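Local coordinates for protein glutathione transferase (Phanerochaete chrysosporium, PDB 4F0C) that probably conjugates or reduces substrates with glutathione as a fungal Ure2p-class glutathione transferase, and holds oxidized glutathione disulfide in its pocket, at residues A[20-23]-A[24-28]; A[84-88]-A[89-93]. All blocks are in the same frame, centred on the assembly; numbering follows the deposited sequence.

Interaction 1: residues A[20-23]-A[24-28]; sequences KVDM and LLREL
The guanidinium of Arg26 turns its NE edge to the carboxylate of Asp22, one helical turn earlier in helix 18-28, the connecting helix of the beta-alpha-beta unit in the thioredoxin-like domain. The two planes stand 42° apart, so the side-on, two-nitrogen grip is twisted rather than flat. OD1 of Asp22 lies in the guanidinium plane, 2.7 Å from NE of Arg26, whereas OD2 of Asp22 is tilted from that plane and takes NH2 of Arg26 at 3.0 Å. Both bonds use the syn side of the carboxylate. Asp22 reaches its partner because CG is anti to the backbone N (chi1 -178°), which turns the carboxylate back to the side where Arg26 follows one turn on. Ser216 adds a hydrogen bond to OD1, and Glu215 pairs with NH1 of Arg26; both belong to helix 211-227, which ties the ion pair to the all-helical domain. Glu27, also on helix 18-28, forms a salt bridge through OE2 with NE of Arg210. On the side packed against Ile77 and Ile81 of helix 74-85, Val21 and Leu25 run side by side. Their backbones are joined by Leu25 N to Val21 O at 2.9 Å, and their side chains meet at Val21 CG1 and Leu25 CD1, 3.9 Å apart.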
loop_
_atom_site.group_PDB
_atom_site.type_symbol
_atom_site.label_atom_id
_atom_site.label_comp_id
_atom_site.label_asym_id
_atom_site.label_seq_id
_atom_site.Cartn_x
_atom_site.Cartn_y
_atom_site.Cartn_z
ATOM N N LYS A 20 -5.445 -13.616 0.794
ATOM C CA LYS A 20 -5.562 -12.973 2.104
ATOM C C LYS A 20 -7.012 -12.959 2.543
ATOM O O LYS A 20 -7.327 -13.219 3.715
ATOM C CB LYS A 20 -5.136 -11.495 2.055
ATOM C CG LYS A 20 -3.690 -11.232 1.589
ATOM C CD LYS A 20 -3.548 -9.697 1.464
ATOM C CE LYS A 20 -2.318 -9.287 0.631
ATOM N NZ LYS A 20 -2.361 -7.785 0.422
ATOM N N VAL A 21 -7.892 -12.590 1.608
ATOM C CA VAL A 21 -9.305 -12.463 1.912
ATOM C C VAL A 21 -9.918 -13.850 2.115
ATOM O O VAL A 21 -10.695 -14.046 3.028
ATOM C CB VAL A 21 -10.050 -11.741 0.784
ATOM C CG1 VAL A 21 -11.524 -11.623 1.112
ATOM C CG2 VAL A 21 -9.438 -10.319 0.604
ATOM N N ASP A 22 -9.600 -14.788 1.222
ATOM C CA ASP A 22 -10.028 -16.179 1.418
ATOM C C ASP A 22 -9.673 -16.679 2.839
ATOM O O ASP A 22 -10.516 -17.269 3.529
ATOM C CB ASP A 22 -9.383 -17.051 0.329
ATOM C CG ASP A 22 -9.798 -18.522 0.415
ATOM O OD1 ASP A 22 -9.191 -19.290 1.209
ATOM O OD2 ASP A 22 -10.718 -18.897 -0.330
ATOM N N MET A 23 -8.427 -16.451 3.277
ATOM C CA MET A 23 -8.005 -16.859 4.635
ATOM C C MET A 23 -8.909 -16.261 5.721
ATOM O O MET A 23 -9.367 -16.973 6.605
ATOM C CB MET A 23 -6.575 -16.396 4.917
ATOM C CG MET A 23 -5.526 -17.240 4.228
ATOM S SD MET A 23 -3.857 -16.555 4.356
ATOM C CE MET A 23 -3.031 -17.619 3.158
ATOM N N LEU A 24 -9.143 -14.951 5.657
ATOM C CA LEU A 24 -9.968 -14.292 6.677
ATOM C C LEU A 24 -11.404 -14.798 6.681
ATOM O O LEU A 24 -11.987 -15.019 7.743
ATOM C CB LEU A 24 -9.931 -12.752 6.538
ATOM C CG LEU A 24 -10.886 -12.011 7.507
ATOM C CD1 LEU A 24 -10.429 -12.271 8.955
ATOM C CD2 LEU A 24 -10.814 -10.518 7.206
ATOM N N LEU A 25 -11.977 -14.981 5.493
ATOM C CA LEU A 25 -13.357 -15.471 5.416
ATOM C C LEU A 25 -13.459 -16.873 6.047
ATOM O O LEU A 25 -14.420 -17.164 6.765
ATOM C CB LEU A 25 -13.844 -15.505 3.963
ATOM C CG LEU A 25 -14.069 -14.129 3.309
ATOM C CD1 LEU A 25 -14.312 -14.314 1.819
ATOM C CD2 LEU A 25 -15.239 -13.382 3.940
ATOM N N ARG A 26 -12.467 -17.729 5.779
ATOM C CA ARG A 26 -12.461 -19.069 6.390
ATOM C C ARG A 26 -12.293 -18.993 7.905
ATOM O O ARG A 26 -12.954 -19.726 8.626
ATOM C CB ARG A 26 -11.378 -19.968 5.787
ATOM C CG ARG A 26 -11.623 -20.325 4.330
ATOM C CD ARG A 26 -10.560 -21.293 3.731
ATOM N NE ARG A 26 -10.702 -21.222 2.281
ATOM C CZ ARG A 26 -11.557 -21.943 1.564
ATOM N NH1 ARG A 26 -12.297 -22.892 2.133
ATOM N NH2 ARG A 26 -11.647 -21.725 0.255
ATOM N N GLU A 27 -11.387 -18.130 8.376
ATOM C CA GLU A 27 -11.164 -17.949 9.825
ATOM C C GLU A 27 -12.454 -17.553 10.544
ATOM O O GLU A 27 -12.730 -18.020 11.650
ATOM C CB GLU A 27 -10.097 -16.858 10.094
ATOM C CG GLU A 27 -8.659 -17.270 9.772
ATOM C CD GLU A 27 -8.006 -18.153 10.852
ATOM O OE1 GLU A 27 -8.711 -18.770 11.666
ATOM O OE2 GLU A 27 -6.762 -18.219 10.886
ATOM N N LEU A 28 -13.237 -16.684 9.913
ATOM C CA LEU A 28 -14.480 -16.192 10.521
ATOM C C LEU A 28 -15.686 -17.080 10.244
ATOM O O LEU A 28 -16.768 -16.826 10.764
ATOM C CB LEU A 28 -14.780 -14.743 10.068
ATOM C CG LEU A 28 -13.941 -13.685 10.795
ATOM C CD1 LEU A 28 -13.955 -12.315 10.057
ATOM C CD2 LEU A 28 -14.414 -13.541 12.252
#

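Interaction 2: residues A[84-88]-A[89-93]; sequences KYDPE and HKFSV
Asp86 directs its carboxylate into the bend made by Lys90, Phe91 and Ser92, with CG anti to its own backbone N (chi1 -174°). OD1 of Asp86 takes the backbone N of Lys90 at 2.8 Å, met on the syn side. OD2 of Asp86 holds two donors on opposite faces of the carboxylate plane: the backbone N of Phe91 at 2.8 Å, also syn, and OG of Ser92 at 2.7 Å, which comes from well above the plane. Three hydrogen bonds thus fix the rotation of this buried carboxylate and would help to stabilise a negative charge on it. The imidazole of His89 has O of Asp86 over one face, 3.9 Å above its plane and offset toward the rim. Glu88 and Lys90 extend side by side in the same direction, yet OE1 of Glu88 and NZ of Lys90 remain 4.1 Å apart, beyond a salt bridge. NZ of Lys165 is hydrogen-bonded to O of His89 and O of Ser92. The backbone N of His89 is hydrogen-bonded to O of Asp86 at 2.9 Å, closing a type I beta turn from Asp86 to His89, in the linker that joins the thioredoxin-like and helical domains of the glutathione transferase fold.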
loop_
_atom_site.group_PDB
_atom_site.type_symbol
_atom_site.label_atom_id
_atom_site.label_comp_id
_atom_site.label_asym_id
_atom_site.label_seq_id
_atom_site.Cartn_x
_atom_site.Cartn_y
_atom_site.Cartn_z
ATOM N N LYS A 84 -17.152 -5.042 10.069
ATOM C CA LYS A 84 -18.571 -5.376 10.053
ATOM C C LYS A 84 -18.920 -6.750 10.603
ATOM O O LYS A 84 -20.047 -6.963 11.031
ATOM C CB LYS A 84 -19.151 -5.218 8.629
ATOM C CG LYS A 84 -19.435 -3.760 8.273
ATOM C CD LYS A 84 -20.271 -3.584 6.985
ATOM C CE LYS A 84 -21.613 -4.299 6.985
ATOM N NZ LYS A 84 -22.690 -3.684 7.829
ATOM N N TYR A 85 -17.966 -7.678 10.578
ATOM C CA TYR A 85 -18.261 -9.086 10.847
ATOM C C TYR A 85 -17.260 -9.769 11.800
ATOM O O TYR A 85 -17.194 -11.004 11.863
ATOM C CB TYR A 85 -18.349 -9.882 9.536
ATOM C CG TYR A 85 -19.378 -9.302 8.571
ATOM C CD1 TYR A 85 -20.745 -9.378 8.863
ATOM C CD2 TYR A 85 -18.976 -8.632 7.408
ATOM C CE1 TYR A 85 -21.685 -8.836 8.004
ATOM C CE2 TYR A 85 -19.912 -8.096 6.528
ATOM C CZ TYR A 85 -21.276 -8.180 6.846
ATOM O OH TYR A 85 -22.246 -7.660 5.994
ATOM N N ASP A 86 -16.558 -8.969 12.586
ATOM C CA ASP A 86 -15.719 -9.506 13.662
ATOM C C ASP A 86 -16.032 -8.791 14.983
ATOM O O ASP A 86 -15.156 -8.110 15.563
ATOM C CB ASP A 86 -14.216 -9.378 13.275
ATOM C CG ASP A 86 -13.282 -10.051 14.289
ATOM O OD1 ASP A 86 -13.735 -10.992 15.005
ATOM O OD2 ASP A 86 -12.091 -9.675 14.331
ATOM N N PRO A 87 -17.297 -8.892 15.455
ATOM C CA PRO A 87 -17.697 -8.080 16.617
ATOM C C PRO A 87 -16.993 -8.514 17.917
ATOM O O PRO A 87 -16.922 -7.736 18.882
ATOM C CB PRO A 87 -19.218 -8.330 16.722
ATOM C CG PRO A 87 -19.394 -9.700 16.103
ATOM C CD PRO A 87 -18.422 -9.695 14.935
ATOM N N GLU A 88 -16.491 -9.735 17.955
ATOM C CA GLU A 88 -15.735 -10.179 19.127
ATOM C C GLU A 88 -14.229 -9.931 18.996
ATOM O O GLU A 88 -13.450 -10.336 19.882
ATOM C CB GLU A 88 -16.003 -11.651 19.410
ATOM C CG GLU A 88 -17.485 -11.881 19.845
ATOM C CD GLU A 88 -17.772 -13.284 20.302
ATOM O OE1 GLU A 88 -17.820 -14.220 19.465
ATOM O OE2 GLU A 88 -18.005 -13.431 21.517
ATOM N N HIS A 89 -13.836 -9.275 17.917
ATOM C CA HIS A 89 -12.414 -8.930 17.666
ATOM C C HIS A 89 -11.521 -10.177 17.771
ATOM O O HIS A 89 -10.463 -10.176 18.432
ATOM C CB HIS A 89 -11.962 -7.822 18.633
ATOM C CG HIS A 89 -12.834 -6.594 18.584
ATOM N ND1 HIS A 89 -13.779 -6.314 19.549
ATOM C CD2 HIS A 89 -12.933 -5.607 17.665
ATOM C CE1 HIS A 89 -14.388 -5.178 19.250
ATOM N NE2 HIS A 89 -13.904 -4.737 18.106
ATOM N N LYS A 90 -11.965 -11.252 17.121
ATOM C CA LYS A 90 -11.162 -12.468 17.044
ATOM C C LYS A 90 -9.914 -12.275 16.170
ATOM O O LYS A 90 -8.920 -12.976 16.350
ATOM C CB LYS A 90 -12.009 -13.617 16.485
ATOM C CG LYS A 90 -13.139 -14.072 17.431
ATOM C CD LYS A 90 -14.071 -15.039 16.709
ATOM C CE LYS A 90 -15.088 -15.667 17.636
ATOM N NZ LYS A 90 -15.879 -16.699 16.881
ATOM N N PHE A 91 -9.974 -11.327 15.231
ATOM C CA PHE A 91 -8.871 -11.094 14.284
ATOM C C PHE A 91 -8.646 -9.618 14.085
ATOM O O PHE A 91 -8.199 -9.196 13.014
ATOM C CB PHE A 91 -9.183 -11.774 12.933
ATOM C CG PHE A 91 -9.432 -13.247 13.075
ATOM C CD1 PHE A 91 -8.378 -14.115 13.283
ATOM C CD2 PHE A 91 -10.723 -13.748 13.092
ATOM C CE1 PHE A 91 -8.590 -15.477 13.465
ATOM C CE2 PHE A 91 -10.942 -15.114 13.276
ATOM C CZ PHE A 91 -9.872 -15.967 13.475
ATOM N N SER A 92 -8.984 -8.820 15.106
ATOM C CA SER A 92 -8.926 -7.351 14.969
ATOM C C SER A 92 -8.941 -6.755 16.381
ATOM O O SER A 92 -8.862 -7.498 17.381
ATOM C CB SER A 92 -10.109 -6.829 14.115
ATOM O OG SER A 92 -11.359 -7.158 14.744
ATOM N N VAL A 93 -9.023 -5.434 16.474
ATOM C CA VAL A 93 -8.830 -4.742 17.750
ATOM C C VAL A 93 -9.917 -3.709 18.010
ATOM O O VAL A 93 -10.591 -3.265 17.076
ATOM C CB VAL A 93 -7.420 -4.065 17.823
ATOM C CG1 VAL A 93 -6.326 -5.131 17.914
ATOM C CG2 VAL A 93 -7.149 -3.157 16.619
#

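Interaction 1 and interaction 2 have centres 12 Å apart and meet at the C-terminal end of helix 18-28. Phe91 of the linker packs its CZ on CB of Glu27 at 3.5 Å, and its CD2 lies 3.8 Å from CD2 of Leu28. The same Leu28 methyl, CD2, is 3.8 Å from OD1 of Asp86, so the carboxylate that organises the linker turn has an apolar neighbour from segment 24-28. Phe91 also touches Arg210, the partner of Glu27. At the other end of the helix, Lys20 lines the glutathione pocket, its side chain about 4 Å from the bound disulfide, and its NZ is held by Ser74, Asp75 and Gln109.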